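Local coordinates for protein DNA polymerase III subunit beta (Caulobacter crescentus, PDB 5WCE) that forms a ring-shaped, head-to-tail dimeric sliding clamp around DNA that probably tethers DNA polymerases and other proteins to it for processive synthesis, at residues Asp101-Leu105 and Asn115-Leu119. Sequence-based numbering, arbitrary orientation.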
ATOM      1  N   ASP A 101       0.595 -24.160  35.662  1.00 64.15           N
ATOM      2  CA  ASP A 101      -0.228 -23.297  36.513  1.00 65.47           C
ATOM      3  C   ASP A 101       0.408 -21.885  36.732  1.00 63.87           C
ATOM      4  O   ASP A 101       0.429 -21.282  37.833  1.00 68.28           O
ATOM      5  CB  ASP A 101      -0.613 -23.982  37.818  1.00 67.36           C
ATOM      6  CG  ASP A 101      -1.993 -23.582  38.270  1.00 70.49           C
ATOM      7  OD1 ASP A 101      -2.381 -22.415  38.011  1.00 70.63           O
ATOM      8  OD2 ASP A 101      -2.701 -24.433  38.864  1.00 73.39           O
ATOM      9  N   ASP A 102       0.909 -21.376  35.620  1.00 56.53           N
ATOM     10  CA  ASP A 102       1.377 -19.991  35.475  1.00 52.26           C
ATOM     11  C   ASP A 102       0.055 -19.166  35.186  1.00 46.78           C
ATOM     12  O   ASP A 102      -0.971 -19.723  34.817  1.00 40.09           O
ATOM     13  CB  ASP A 102       2.621 -20.046  34.528  1.00 54.19           C
ATOM     14  CG  ASP A 102       2.561 -19.187  33.294  1.00 57.96           C
ATOM     15  OD1 ASP A 102       2.145 -18.035  33.345  1.00 62.15           O
ATOM     16  OD2 ASP A 102       2.959 -19.652  32.203  1.00 56.08           O
ATOM     17  N   PRO A 103       0.031 -17.855  35.479  1.00 44.58           N
ATOM     18  CA  PRO A 103      -1.203 -17.044  35.197  1.00 42.23           C
ATOM     19  C   PRO A 103      -1.426 -16.668  33.703  1.00 38.10           C
ATOM     20  O   PRO A 103      -2.384 -15.994  33.362  1.00 38.23           O
ATOM     21  CB  PRO A 103      -0.954 -15.765  36.003  1.00 44.04           C
ATOM     22  CG  PRO A 103       0.549 -15.596  35.943  1.00 45.11           C
ATOM     23  CD  PRO A 103       1.101 -17.014  36.076  1.00 46.34           C
ATOM     24  N   ARG A 104      -0.550 -17.103  32.811  1.00 35.08           N
ATOM     25  CA  ARG A 104      -0.640 -16.714  31.405  1.00 31.28           C
ATOM     26  C   ARG A 104      -1.457 -17.709  30.605  1.00 28.28           C
ATOM     27  O   ARG A 104      -1.511 -18.855  30.911  1.00 28.83           O
ATOM     28  CB  ARG A 104       0.777 -16.525  30.851  1.00 31.96           C
ATOM     29  CG  ARG A 104       1.465 -15.274  31.369  1.00 32.75           C
ATOM     30  CD  ARG A 104       2.941 -15.211  31.003  1.00 34.12           C
ATOM     31  NE  ARG A 104       3.659 -16.403  31.479  1.00 34.78           N
ATOM     32  CZ  ARG A 104       4.965 -16.630  31.266  1.00 35.03           C
ATOM     33  NH1 ARG A 104       5.718 -15.748  30.635  1.00 34.58           N
ATOM     34  NH2 ARG A 104       5.498 -17.755  31.711  1.00 35.23           N
ATOM     35  N   LEU A 105      -2.094 -17.272  29.549  1.00 26.21           N
ATOM     36  CA  LEU A 105      -2.747 -18.189  28.581  1.00 24.95           C
ATOM     37  C   LEU A 105      -1.644 -18.996  27.857  1.00 24.93           C
ATOM     38  O   LEU A 105      -0.696 -18.408  27.322  1.00 26.10           O
ATOM     39  CB  LEU A 105      -3.541 -17.407  27.559  1.00 23.96           C
ATOM     40  CG  LEU A 105      -4.101 -18.196  26.385  1.00 23.47           C
ATOM     41  CD1 LEU A 105      -5.086 -19.232  26.867  1.00 23.63           C
ATOM     42  CD2 LEU A 105      -4.735 -17.301  25.365  1.00 23.11           C
ATOM     43  N   ASN A 115       3.172 -18.248  25.886  1.00 29.97           N
ATOM     44  CA  ASN A 115       2.518 -17.845  27.174  1.00 30.03           C
ATOM     45  C   ASN A 115       2.230 -16.349  27.030  1.00 28.84           C
ATOM     46  O   ASN A 115       3.157 -15.534  26.819  1.00 28.61           O
ATOM     47  CB  ASN A 115       3.425 -18.083  28.359  1.00 31.99           C
ATOM     48  CG  ASN A 115       3.983 -19.521  28.415  1.00 33.52           C
ATOM     49  OD1 ASN A 115       3.567 -20.306  29.211  1.00 37.35           O
ATOM     50  ND2 ASN A 115       4.921 -19.827  27.613  1.00 36.18           N
ATOM     51  N   LEU A 116       0.944 -15.990  27.041  1.00 27.87           N
ATOM     52  CA  LEU A 116       0.496 -14.618  26.805  1.00 27.06           C
ATOM     53  C   LEU A 116      -0.190 -14.087  28.071  1.00 27.05           C
ATOM     54  O   LEU A 116      -0.960 -14.802  28.700  1.00 24.99           O
ATOM     55  CB  LEU A 116      -0.516 -14.576  25.684  1.00 27.94           C
ATOM     56  CG  LEU A 116      -0.069 -14.982  24.297  1.00 28.33           C
ATOM     57  CD1 LEU A 116      -1.197 -14.605  23.344  1.00 28.03           C
ATOM     58  CD2 LEU A 116       1.250 -14.314  23.952  1.00 29.82           C
ATOM     59  N   PRO A 117       0.124 -12.832  28.457  1.00 27.93           N
ATOM     60  CA  PRO A 117      -0.485 -12.278  29.664  1.00 27.51           C
ATOM     61  C   PRO A 117      -1.990 -12.065  29.430  1.00 25.35           C
ATOM     62  O   PRO A 117      -2.454 -11.812  28.299  1.00 24.39           O
ATOM     63  CB  PRO A 117       0.214 -10.923  29.839  1.00 29.00           C
ATOM     64  CG  PRO A 117       0.558 -10.531  28.409  1.00 29.13           C
ATOM     65  CD  PRO A 117       1.048 -11.857  27.833  1.00 28.79           C
ATOM     66  N   VAL A 118      -2.731 -12.259  30.508  1.00 24.18           N
ATOM     67  CA  VAL A 118      -4.207 -12.172  30.459  1.00 23.49           C
ATOM     68  C   VAL A 118      -4.707 -11.022  31.326  1.00 24.21           C
ATOM     69  O   VAL A 118      -3.993 -10.528  32.228  1.00 23.96           O
ATOM     70  CB  VAL A 118      -4.909 -13.486  30.883  1.00 23.15           C
ATOM     71  CG1 VAL A 118      -4.575 -14.594  29.913  1.00 23.07           C
ATOM     72  CG2 VAL A 118      -4.593 -13.900  32.320  1.00 24.51           C
ATOM     73  N   LEU A 119      -5.939 -10.596  31.031  1.00 24.10           N
ATOM     74  CA  LEU A 119      -6.643  -9.728  31.930  1.00 25.54           C
ATOM     75  C   LEU A 119      -7.997 -10.377  32.263  1.00 26.13           C
ATOM     76  O   LEU A 119      -8.590 -11.084  31.428  1.00 25.69           O
ATOM     77  CB  LEU A 119      -6.768  -8.325  31.336  1.00 25.38           C
ATOM     78  CG  LEU A 119      -5.438  -7.571  31.158  1.00 26.54           C
ATOM     79  CD1 LEU A 119      -5.638  -6.375  30.247  1.00 26.87           C
ATOM     80  CD2 LEU A 119      -4.854  -7.121  32.525  1.00 27.54           C
TER
HETATM   81  O   HOH W   1      -1.187 -13.116  32.842  1.00 25.35           O
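At the open end of the beta hairpin of strands 105-109 and 112-116, in the clamp's N-terminal domain, Leu105 and Leu116 form an antiparallel hydrogen-bonded pair. Leu116 N gives the straighter bond, 2.9 Å to Leu105 O at 163°, while Leu105 N reaches Leu116 O at 2.8 Å and a more bent 138°. Asn115 CA adds a CA-H...O contact to the same Leu105 O. Just before the strand, Asp102 makes an Asx turn: its OD1 takes the backbone N of Arg104 from one face of the carboxylate and Arg104 NE, at 2.9 Å in a salt bridge, from the other. With chi3 bent to -56°, the Arg104 guanidinium turns one face to Asn115 CB, 3.5 Å above the centre of that plane. This edge forms part of a subunit interface: Asn115 continues the sheet into a strand of the second subunit, and Arg104 NH1 donates a hydrogen bond to Ala312 O of that subunit. An alanine in place of Arg104 would probably cost Asp102 its charged mate, remove the cover over one side of Asn115 CB and lose the hydrogen bond to Ala312 O. Beyond the pair, Val118 CG1 packs 3.8 Å from Leu105 CB, and a water accepts from Val118 N and donates weakly to Pro103 O.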